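PDB 7CTP: protein Niban 2 from Homo sapiens, which may help suppress apoptosis and promote melanoma cell invasion in vitro, and is represented here by its PH domain and the mainly helical region around it. Local coordinates for residues K82-R87 with Y170-T175; W225-G230 with L236-M241; D362-E367 with D441-T446. One frame throughout, in Å; residues are numbered along the deposited sequence.

Interaction 1: residues K82-R87 with Y170-T175; sequences KKWRNR and YFCMMT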
loop_
_atom_site.group_PDB
_atom_site.type_symbol
_atom_site.label_atom_id
_atom_site.label_comp_id
_atom_site.label_asym_id
_atom_site.label_seq_id
_atom_site.Cartn_x
_atom_site.Cartn_y
_atom_site.Cartn_z
ATOM N N LYS A 82 -26.443 19.720 -7.035
ATOM C CA LYS A 82 -27.217 18.557 -6.593
ATOM C C LYS A 82 -27.908 17.844 -7.755
ATOM O O LYS A 82 -28.899 17.136 -7.548
ATOM C CB LYS A 82 -28.245 18.942 -5.520
ATOM C CG LYS A 82 -27.643 19.666 -4.330
ATOM C CD LYS A 82 -27.425 18.723 -3.165
ATOM C CE LYS A 82 -26.458 19.325 -2.185
ATOM N NZ LYS A 82 -25.043 19.212 -2.650
ATOM N N LYS A 83 -27.400 18.022 -8.975
ATOM C CA LYS A 83 -27.955 17.414 -10.178
ATOM C C LYS A 83 -27.004 16.355 -10.721
ATOM O O LYS A 83 -25.780 16.493 -10.635
ATOM C CB LYS A 83 -28.205 18.467 -11.266
ATOM C CG LYS A 83 -29.512 19.238 -11.127
ATOM C CD LYS A 83 -29.421 20.601 -11.815
ATOM C CE LYS A 83 -30.789 21.262 -11.974
ATOM N NZ LYS A 83 -31.615 21.187 -10.738
ATOM N N TRP A 84 -27.576 15.302 -11.300
ATOM C CA TRP A 84 -26.778 14.276 -11.958
ATOM C C TRP A 84 -26.492 14.674 -13.401
ATOM O O TRP A 84 -27.403 15.059 -14.145
ATOM C CB TRP A 84 -27.499 12.932 -11.920
ATOM C CG TRP A 84 -27.612 12.333 -10.558
ATOM C CD1 TRP A 84 -28.539 12.638 -9.599
ATOM C CD2 TRP A 84 -26.779 11.312 -10.001
ATOM N NE1 TRP A 84 -28.328 11.870 -8.478
ATOM C CE2 TRP A 84 -27.254 11.048 -8.700
ATOM C CE3 TRP A 84 -25.674 10.596 -10.475
ATOM C CZ2 TRP A 84 -26.661 10.099 -7.868
ATOM C CZ3 TRP A 84 -25.091 9.655 -9.650
ATOM C CH2 TRP A 84 -25.584 9.414 -8.361
ATOM N N ARG A 85 -25.226 14.577 -13.798
ATOM C CA ARG A 85 -24.792 14.936 -15.139
ATOM C C ARG A 85 -24.013 13.781 -15.734
ATOM O O ARG A 85 -23.255 13.111 -15.027
ATOM C CB ARG A 85 -23.901 16.183 -15.136
ATOM C CG ARG A 85 -24.568 17.453 -14.655
ATOM C CD ARG A 85 -25.728 17.866 -15.548
ATOM N NE ARG A 85 -26.350 19.099 -15.070
ATOM C CZ ARG A 85 -27.620 19.430 -15.281
ATOM N NH1 ARG A 85 -28.409 18.620 -15.967
ATOM N NH2 ARG A 85 -28.101 20.571 -14.806
ATOM N N ASN A 86 -24.198 13.547 -17.031
ATOM C CA ASN A 86 -23.306 12.636 -17.730
ATOM C C ASN A 86 -21.885 13.163 -17.641
ATOM O O ASN A 86 -21.655 14.378 -17.636
ATOM C CB ASN A 86 -23.707 12.476 -19.199
ATOM C CG ASN A 86 -22.666 11.704 -20.005
ATOM O OD1 ASN A 86 -22.669 10.474 -20.029
ATOM N ND2 ASN A 86 -21.754 12.429 -20.651
ATOM N N ARG A 87 -20.928 12.244 -17.543
ATOM C CA ARG A 87 -19.521 12.595 -17.613
ATOM C C ARG A 87 -18.800 11.523 -18.406
ATOM O O ARG A 87 -19.039 10.329 -18.206
ATOM C CB ARG A 87 -18.890 12.725 -16.215
ATOM C CG ARG A 87 -19.309 13.961 -15.445
ATOM C CD ARG A 87 -18.519 15.187 -15.873
ATOM N NE ARG A 87 -18.951 16.388 -15.168
ATOM C CZ ARG A 87 -19.978 17.145 -15.538
ATOM N NH1 ARG A 87 -20.686 16.829 -16.615
ATOM N NH2 ARG A 87 -20.296 18.219 -14.831
ATOM N N TYR A 170 -20.045 10.236 -6.197
ATOM C CA TYR A 170 -21.245 9.440 -6.412
ATOM C C TYR A 170 -21.466 9.280 -7.907
ATOM O O TYR A 170 -21.657 10.275 -8.619
ATOM C CB TYR A 170 -22.456 10.100 -5.757
ATOM C CG TYR A 170 -22.168 10.626 -4.369
ATOM C CD1 TYR A 170 -21.980 9.757 -3.304
ATOM C CD2 TYR A 170 -22.065 11.991 -4.129
ATOM C CE1 TYR A 170 -21.714 10.235 -2.026
ATOM C CE2 TYR A 170 -21.799 12.476 -2.856
ATOM C CZ TYR A 170 -21.625 11.591 -1.812
ATOM O OH TYR A 170 -21.360 12.070 -0.542
ATOM N N PHE A 171 -21.416 8.040 -8.377
ATOM C CA PHE A 171 -21.629 7.689 -9.773
ATOM C C PHE A 171 -22.794 6.715 -9.877
ATOM O O PHE A 171 -23.143 6.033 -8.913
ATOM C CB PHE A 171 -20.390 7.027 -10.386
ATOM C CG PHE A 171 -19.128 7.831 -10.250
ATOM C CD1 PHE A 171 -18.937 8.972 -11.007
ATOM C CD2 PHE A 171 -18.125 7.427 -9.384
ATOM C CE1 PHE A 171 -17.759 9.709 -10.892
ATOM C CE2 PHE A 171 -16.958 8.154 -9.261
ATOM C CZ PHE A 171 -16.772 9.296 -10.016
ATOM N N CYS A 172 -23.394 6.629 -11.061
ATOM C CA CYS A 172 -24.224 5.464 -11.337
ATOM C C CYS A 172 -24.099 5.109 -12.815
ATOM O O CYS A 172 -23.662 5.915 -13.646
ATOM C CB CYS A 172 -25.692 5.661 -10.889
ATOM S SG CYS A 172 -26.640 6.858 -11.768
ATOM N N MET A 173 -24.422 3.856 -13.106
ATOM C CA MET A 173 -24.322 3.288 -14.439
ATOM C C MET A 173 -25.685 2.765 -14.867
ATOM O O MET A 173 -26.584 2.546 -14.050
ATOM C CB MET A 173 -23.294 2.151 -14.491
ATOM C CG MET A 173 -21.861 2.589 -14.243
ATOM S SD MET A 173 -21.535 2.737 -12.471
ATOM C CE MET A 173 -19.973 3.601 -12.475
ATOM N N MET A 174 -25.811 2.547 -16.168
ATOM C CA MET A 174 -27.100 2.189 -16.733
ATOM C C MET A 174 -27.402 0.704 -16.578
ATOM O O MET A 174 -28.572 0.317 -16.474
ATOM C CB MET A 174 -27.126 2.591 -18.201
ATOM C CG MET A 174 -28.486 2.648 -18.763
ATOM S SD MET A 174 -28.646 4.026 -19.889
ATOM C CE MET A 174 -27.028 4.172 -20.568
ATOM N N THR A 175 -26.368 -0.133 -16.555
ATOM C CA THR A 175 -26.523 -1.579 -16.538
ATOM C C THR A 175 -25.634 -2.180 -15.462
ATOM O O THR A 175 -24.584 -1.621 -15.120
ATOM C CB THR A 175 -26.153 -2.197 -17.890
ATOM O OG1 THR A 175 -24.756 -2.001 -18.136
ATOM C CG2 THR A 175 -26.946 -1.556 -19.011
#
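Within the antiparallel sheet of the PH domain, the indole of W84 bridges two strands that are not neighbours, reaching past the intervening strand 70-77 to Y170, F171 and C172. CG of W84 stands anti to the carbonyl carbon (chi1 -68°), and this swings the six-membered ring out toward strand 169-173. The corner atom CZ3 does most of the touching. It lies 3.6 Å from Y170 O, which meets the ring obliquely, and 3.7 Å from F171 C, which sits at the ring's edge near its plane. CH2 comes within 4.1 Å of Y170 CB, the two side chains standing roughly perpendicular. Two residues on from Y170, C172 turns SG between its backbone N and carbonyl carbon, 3.8 Å from W84 CZ3. Measured to the centroid of the six-membered ring, the sulfur is 4.4 Å away and 33° off the normal, an oblique sulfur-aromatic contact. Replacing W84 with an alanine would probably leave C172 SG and Y170 CB without their aromatic partner and open a gap beside the F171 carbonyl carbon. The ring of Y170 leads away from the contact, and its hydroxyl hydrogen-bonds to Y130 OH. The short strand segments 84-87 and 170-173, two strands apart, run at 69° to each other, consistent with a strongly twisted sheet. Strand 70-77 is hydrogen-bonded to both, R85 pairing with Q76 and C172 with F75, while H77 meets W84 edge-to-face and P154 packs on it from a loop. M173, next along strand 169-173, packs on E178 and W182 of helix 176-194.

Interaction 2: residues W225-G230 with L236-M241; sequences WEMLCG and LSNLVM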
loop_
_atom_site.group_PDB
_atom_site.type_symbol
_atom_site.label_atom_id
_atom_site.label_comp_id
_atom_site.label_asym_id
_atom_site.label_seq_id
_atom_site.Cartn_x
_atom_site.Cartn_y
_atom_site.Cartn_z
ATOM N N TRP A 225 -1.742 -0.041 10.352
ATOM C CA TRP A 225 -2.568 1.149 10.160
ATOM C C TRP A 225 -3.152 1.117 8.758
ATOM O O TRP A 225 -2.405 1.120 7.773
ATOM C CB TRP A 225 -1.739 2.413 10.370
ATOM C CG TRP A 225 -2.491 3.698 10.269
ATOM C CD1 TRP A 225 -3.773 3.937 10.653
ATOM C CD2 TRP A 225 -1.976 4.938 9.778
ATOM N NE1 TRP A 225 -4.101 5.266 10.421
ATOM C CE2 TRP A 225 -3.004 5.897 9.891
ATOM C CE3 TRP A 225 -0.740 5.329 9.255
ATOM C CZ2 TRP A 225 -2.837 7.219 9.490
ATOM C CZ3 TRP A 225 -0.574 6.638 8.860
ATOM C CH2 TRP A 225 -1.624 7.572 8.978
ATOM N N GLU A 226 -4.485 1.091 8.672
ATOM C CA GLU A 226 -5.151 0.941 7.382
ATOM C C GLU A 226 -4.842 2.098 6.441
ATOM O O GLU A 226 -4.878 1.936 5.216
ATOM C CB GLU A 226 -6.662 0.815 7.601
ATOM C CG GLU A 226 -7.482 0.612 6.334
ATOM C CD GLU A 226 -8.713 -0.253 6.562
ATOM O OE1 GLU A 226 -9.313 -0.699 5.561
ATOM O OE2 GLU A 226 -9.081 -0.477 7.738
ATOM N N MET A 227 -4.528 3.266 6.984
ATOM C CA MET A 227 -4.346 4.451 6.163
ATOM C C MET A 227 -2.887 4.706 5.819
ATOM O O MET A 227 -2.551 5.790 5.331
ATOM C CB MET A 227 -4.968 5.661 6.852
ATOM C CG MET A 227 -6.495 5.566 6.994
ATOM S SD MET A 227 -7.390 5.069 5.505
ATOM C CE MET A 227 -7.093 6.459 4.408
ATOM N N LEU A 228 -2.011 3.721 6.034
ATOM C CA LEU A 228 -0.671 3.769 5.460
ATOM C C LEU A 228 -0.762 3.381 3.985
ATOM O O LEU A 228 -0.288 2.328 3.553
ATOM C CB LEU A 228 0.277 2.847 6.217
ATOM C CG LEU A 228 1.760 2.997 5.875
ATOM C CD1 LEU A 228 2.358 4.190 6.617
ATOM C CD2 LEU A 228 2.503 1.710 6.207
ATOM N N CYS A 229 -1.421 4.243 3.206
ATOM C CA CYS A 229 -1.573 4.004 1.781
ATOM C C CYS A 229 -1.465 5.323 1.038
ATOM O O CYS A 229 -1.825 6.381 1.560
ATOM C CB CYS A 229 -2.920 3.344 1.454
ATOM S SG CYS A 229 -4.259 4.152 2.346
ATOM N N GLY A 230 -1.007 5.232 -0.203
ATOM C CA GLY A 230 -0.730 6.395 -1.015
ATOM C C GLY A 230 0.741 6.760 -0.936
ATOM O O GLY A 230 1.585 5.993 -0.463
ATOM N N LEU A 236 1.059 11.353 5.284
ATOM C CA LEU A 236 1.199 12.405 6.286
ATOM C C LEU A 236 -0.111 13.144 6.500
ATOM O O LEU A 236 -0.445 13.517 7.632
ATOM C CB LEU A 236 2.276 13.388 5.852
ATOM C CG LEU A 236 3.696 13.081 6.275
ATOM C CD1 LEU A 236 4.567 14.208 5.732
ATOM C CD2 LEU A 236 3.760 13.004 7.794
ATOM N N SER A 237 -0.851 13.395 5.419
ATOM C CA SER A 237 -2.157 14.030 5.558
ATOM C C SER A 237 -3.112 13.145 6.348
ATOM O O SER A 237 -3.864 13.639 7.193
ATOM C CB SER A 237 -2.737 14.341 4.182
ATOM O OG SER A 237 -1.839 15.144 3.440
ATOM N N ASN A 238 -3.091 11.833 6.085
ATOM C CA ASN A 238 -3.905 10.906 6.866
ATOM C C ASN A 238 -3.504 10.932 8.338
ATOM O O ASN A 238 -4.364 10.852 9.223
ATOM C CB ASN A 238 -3.776 9.478 6.332
ATOM C CG ASN A 238 -4.328 9.298 4.920
ATOM O OD1 ASN A 238 -5.133 10.101 4.418
ATOM N ND2 ASN A 238 -3.894 8.218 4.267
ATOM N N LEU A 239 -2.197 10.987 8.615
ATOM C CA LEU A 239 -1.711 11.052 9.994
ATOM C C LEU A 239 -2.271 12.265 10.723
ATOM O O LEU A 239 -2.764 12.154 11.855
ATOM C CB LEU A 239 -0.186 11.098 9.992
ATOM C CG LEU A 239 0.539 10.995 11.334
ATOM C CD1 LEU A 239 0.427 9.575 11.897
ATOM C CD2 LEU A 239 1.994 11.377 11.129
ATOM N N VAL A 240 -2.161 13.444 10.096
ATOM C CA VAL A 240 -2.677 14.677 10.691
ATOM C C VAL A 240 -4.186 14.595 10.895
ATOM O O VAL A 240 -4.696 14.943 11.968
ATOM C CB VAL A 240 -2.294 15.893 9.827
ATOM C CG1 VAL A 240 -2.978 17.165 10.356
ATOM C CG2 VAL A 240 -0.783 16.078 9.815
ATOM N N MET A 241 -4.928 14.169 9.863
ATOM C CA MET A 241 -6.388 14.109 9.984
ATOM C C MET A 241 -6.821 13.147 11.083
ATOM O O MET A 241 -7.786 13.420 11.809
ATOM C CB MET A 241 -7.033 13.702 8.660
ATOM C CG MET A 241 -6.868 14.711 7.520
ATOM S SD MET A 241 -7.555 16.347 7.864
ATOM C CE MET A 241 -9.316 15.975 7.913
HETATM O O HOH W 1 -4.503 7.536 1.478
#
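N238 and M227 make the one direct polar link across this contact. The amide of N238 donates through ND2 to M227 O over 3.0 Å with an N-H...O angle of 155°, falling on a carbonyl lone pair and nearly in the plane of the amide. A bridging water takes a second bond from N238 ND2 at 2.9 Å and donates to C229 O, so the same amide nitrogen serves two points of the loop. Van der Waals packing flanks this bond. M227, bent at both chi2 and chi3, curls CE back to 3.7 Å from N238 ND2, its side chain lying roughly perpendicular to that of N238. The indole of W225 works by its edge: CH2 lies 3.5 Å from L239 N, close to the ring plane, and 3.9 Å from L239 CB. M227 CB of its own loop lies over one face of that ring, toward the rim, and R216 makes a cation-pi contact with the indole. A type I beta turn from W225 to L228, overlapped by an inverse gamma turn centred on L228, gives the loop its shape. Together these features describe an interhelical connection folded back on the helix it leads into, with an asparagine of helix 232-252 holding the turn.

Interaction 3: residues D362-E367 with D441-T446; sequences DVFFKE and DNAVYT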
loop_
_atom_site.group_PDB
_atom_site.type_symbol
_atom_site.label_atom_id
_atom_site.label_comp_id
_atom_site.label_asym_id
_atom_site.label_seq_id
_atom_site.Cartn_x
_atom_site.Cartn_y
_atom_site.Cartn_z
ATOM N N ASP A 362 -2.165 -19.916 -13.680
ATOM C CA ASP A 362 -3.139 -20.496 -14.597
ATOM C C ASP A 362 -3.556 -19.496 -15.666
ATOM O O ASP A 362 -3.721 -19.861 -16.835
ATOM C CB ASP A 362 -4.353 -20.998 -13.815
ATOM C CG ASP A 362 -4.013 -22.144 -12.881
ATOM O OD1 ASP A 362 -2.877 -22.670 -12.967
ATOM O OD2 ASP A 362 -4.876 -22.523 -12.058
ATOM N N VAL A 363 -3.729 -18.226 -15.287
ATOM C CA VAL A 363 -4.099 -17.212 -16.267
ATOM C C VAL A 363 -2.965 -16.996 -17.260
ATOM O O VAL A 363 -3.193 -16.840 -18.468
ATOM C CB VAL A 363 -4.489 -15.904 -15.552
ATOM C CG1 VAL A 363 -4.554 -14.751 -16.544
ATOM C CG2 VAL A 363 -5.847 -16.065 -14.856
ATOM N N PHE A 364 -1.726 -16.986 -16.763
ATOM C CA PHE A 364 -0.562 -16.838 -17.630
ATOM C C PHE A 364 -0.486 -17.987 -18.626
ATOM O O PHE A 364 -0.320 -17.774 -19.833
ATOM C CB PHE A 364 0.699 -16.785 -16.771
ATOM C CG PHE A 364 1.976 -16.835 -17.556
ATOM C CD1 PHE A 364 2.314 -15.809 -18.427
ATOM C CD2 PHE A 364 2.841 -17.907 -17.416
ATOM C CE1 PHE A 364 3.494 -15.855 -19.150
ATOM C CE2 PHE A 364 4.023 -17.959 -18.135
ATOM C CZ PHE A 364 4.349 -16.934 -19.000
ATOM N N PHE A 365 -0.626 -19.212 -18.123
ATOM C CA PHE A 365 -0.575 -20.411 -18.959
ATOM C C PHE A 365 -1.642 -20.378 -20.047
ATOM O O PHE A 365 -1.368 -20.717 -21.207
ATOM C CB PHE A 365 -0.742 -21.638 -18.067
ATOM C CG PHE A 365 -0.508 -22.948 -18.759
ATOM C CD1 PHE A 365 0.751 -23.518 -18.768
ATOM C CD2 PHE A 365 -1.553 -23.629 -19.361
ATOM C CE1 PHE A 365 0.978 -24.733 -19.388
ATOM C CE2 PHE A 365 -1.325 -24.849 -19.980
ATOM C CZ PHE A 365 -0.062 -25.395 -19.993
ATOM N N LYS A 366 -2.864 -19.964 -19.691
ATOM C CA LYS A 366 -3.952 -19.895 -20.663
ATOM C C LYS A 366 -3.675 -18.856 -21.741
ATOM O O LYS A 366 -3.911 -19.107 -22.929
ATOM C CB LYS A 366 -5.268 -19.585 -19.950
ATOM C CG LYS A 366 -6.401 -19.199 -20.888
ATOM C CD LYS A 366 -7.661 -18.865 -20.111
ATOM C CE LYS A 366 -8.619 -18.068 -20.969
ATOM N NZ LYS A 366 -8.819 -18.742 -22.281
ATOM N N GLU A 367 -3.158 -17.686 -21.350
ATOM C CA GLU A 367 -2.941 -16.623 -22.324
ATOM C C GLU A 367 -1.826 -16.990 -23.294
ATOM O O GLU A 367 -1.922 -16.710 -24.496
ATOM C CB GLU A 367 -2.636 -15.312 -21.599
ATOM C CG GLU A 367 -3.847 -14.747 -20.874
ATOM C CD GLU A 367 -4.996 -14.451 -21.817
ATOM O OE1 GLU A 367 -4.769 -13.801 -22.860
ATOM O OE2 GLU A 367 -6.129 -14.874 -21.510
ATOM N N ASP A 441 3.505 -9.577 -14.245
ATOM C CA ASP A 441 4.277 -8.747 -15.165
ATOM C C ASP A 441 5.652 -9.348 -15.410
ATOM O O ASP A 441 6.146 -9.345 -16.544
ATOM C CB ASP A 441 4.410 -7.323 -14.628
ATOM C CG ASP A 441 4.893 -6.338 -15.691
ATOM O OD1 ASP A 441 4.310 -6.309 -16.798
ATOM O OD2 ASP A 441 5.845 -5.572 -15.404
ATOM N N ASN A 442 6.281 -9.876 -14.363
ATOM C CA ASN A 442 7.585 -10.506 -14.550
ATOM C C ASN A 442 7.474 -11.730 -15.453
ATOM O O ASN A 442 8.362 -11.986 -16.274
ATOM C CB ASN A 442 8.194 -10.890 -13.204
ATOM C CG ASN A 442 8.517 -9.677 -12.336
ATOM O OD1 ASN A 442 8.448 -8.531 -12.793
ATOM N ND2 ASN A 442 8.870 -9.927 -11.083
ATOM N N ALA A 443 6.386 -12.489 -15.327
ATOM C CA ALA A 443 6.231 -13.693 -16.142
ATOM C C ALA A 443 6.095 -13.342 -17.618
ATOM O O ALA A 443 6.736 -13.965 -18.479
ATOM C CB ALA A 443 5.033 -14.518 -15.660
ATOM N N VAL A 444 5.266 -12.347 -17.940
ATOM C CA VAL A 444 5.075 -12.009 -19.348
ATOM C C VAL A 444 6.300 -11.293 -19.902
ATOM O O VAL A 444 6.672 -11.500 -21.062
ATOM C CB VAL A 444 3.786 -11.192 -19.554
ATOM C CG1 VAL A 444 2.575 -12.019 -19.123
ATOM C CG2 VAL A 444 3.857 -9.875 -18.819
ATOM N N TYR A 445 6.964 -10.461 -19.090
ATOM C CA TYR A 445 8.197 -9.825 -19.559
ATOM C C TYR A 445 9.265 -10.873 -19.847
ATOM O O TYR A 445 9.939 -10.829 -20.885
ATOM C CB TYR A 445 8.713 -8.819 -18.531
ATOM C CG TYR A 445 10.037 -8.194 -18.936
ATOM C CD1 TYR A 445 10.101 -7.273 -19.977
ATOM C CD2 TYR A 445 11.218 -8.539 -18.293
ATOM C CE1 TYR A 445 11.301 -6.706 -20.359
ATOM C CE2 TYR A 445 12.427 -7.975 -18.670
ATOM C CZ TYR A 445 12.459 -7.060 -19.702
ATOM O OH TYR A 445 13.659 -6.489 -20.087
ATOM N N THR A 446 9.439 -11.817 -18.920
ATOM C CA THR A 446 10.397 -12.898 -19.124
ATOM C C THR A 446 10.044 -13.716 -20.360
ATOM O O THR A 446 10.918 -14.034 -21.180
ATOM C CB THR A 446 10.443 -13.795 -17.889
ATOM O OG1 THR A 446 10.815 -13.016 -16.743
ATOM C CG2 THR A 446 11.456 -14.912 -18.089
#
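The ring of F364 lies against A443 and V444, joining helix 342-378 to helix 422-455 through side-chain packing. A chi1 of 172° sets CG of F364 opposite the backbone N and points the ring at helix 422-455, with one face presented to the neighbour. The methyl of A443 sits over the centre of that face: CB is 4.0 Å from the F364 ring centroid and only 8° off the normal, a CH-pi contact. Beyond the methyl, the ring edge atom CE1 of F364 also reaches the backbone, coming 3.8 Å from A443 O. V444 contributes a single branch. Its CG1 stands anti to the carbonyl carbon and beside the backbone N, which brings it to 3.9 Å from F364 CD1, at an oblique position to the ring; F364 and V444 lie alongside one another, pointing opposite ways. Along helix 422-455, T446 folds OG1 back to N442 O at 2.7 Å, tilted 32° from the carbonyl plane. The backbone N of T446 reaches the same oxygen from the opposite face, so N442 O is gripped twice within its helix, while T446 OG1 is also bonded to L58 N. Further contacts to F364 come from L472, V475 and L476 of helix 464-511 and from M440 and F447, placing the phenyl in a three-helix apolar core. The chemistry between the two segments is thus dispersion and CH-pi attraction, dependent on shape, whereas the charged residues E367 and D441 find their salt-bridge partners, K400 and R60, away from the phenyl.

Followed from the N terminus, the three contacts come in series: each closes before the next opens, and none nests or crosses. Interaction 1 closes a long excursion of 82 intervening residues within the PH domain, bringing an early strand of its sheet back to the late strand 169-173. Interaction 2 is short-range, only five residues separating its segments, and ties the loop after helix 204-218 to helix 232-252. Interaction 3 spans 73 residues and joins two long helices of the region that follows. Nearest atoms lie about 15 Å apart between interactions 1 and 2, about 19 Å between 2 and 3 and about 23 Å between 1 and 3, so they secure separate parts of one chain.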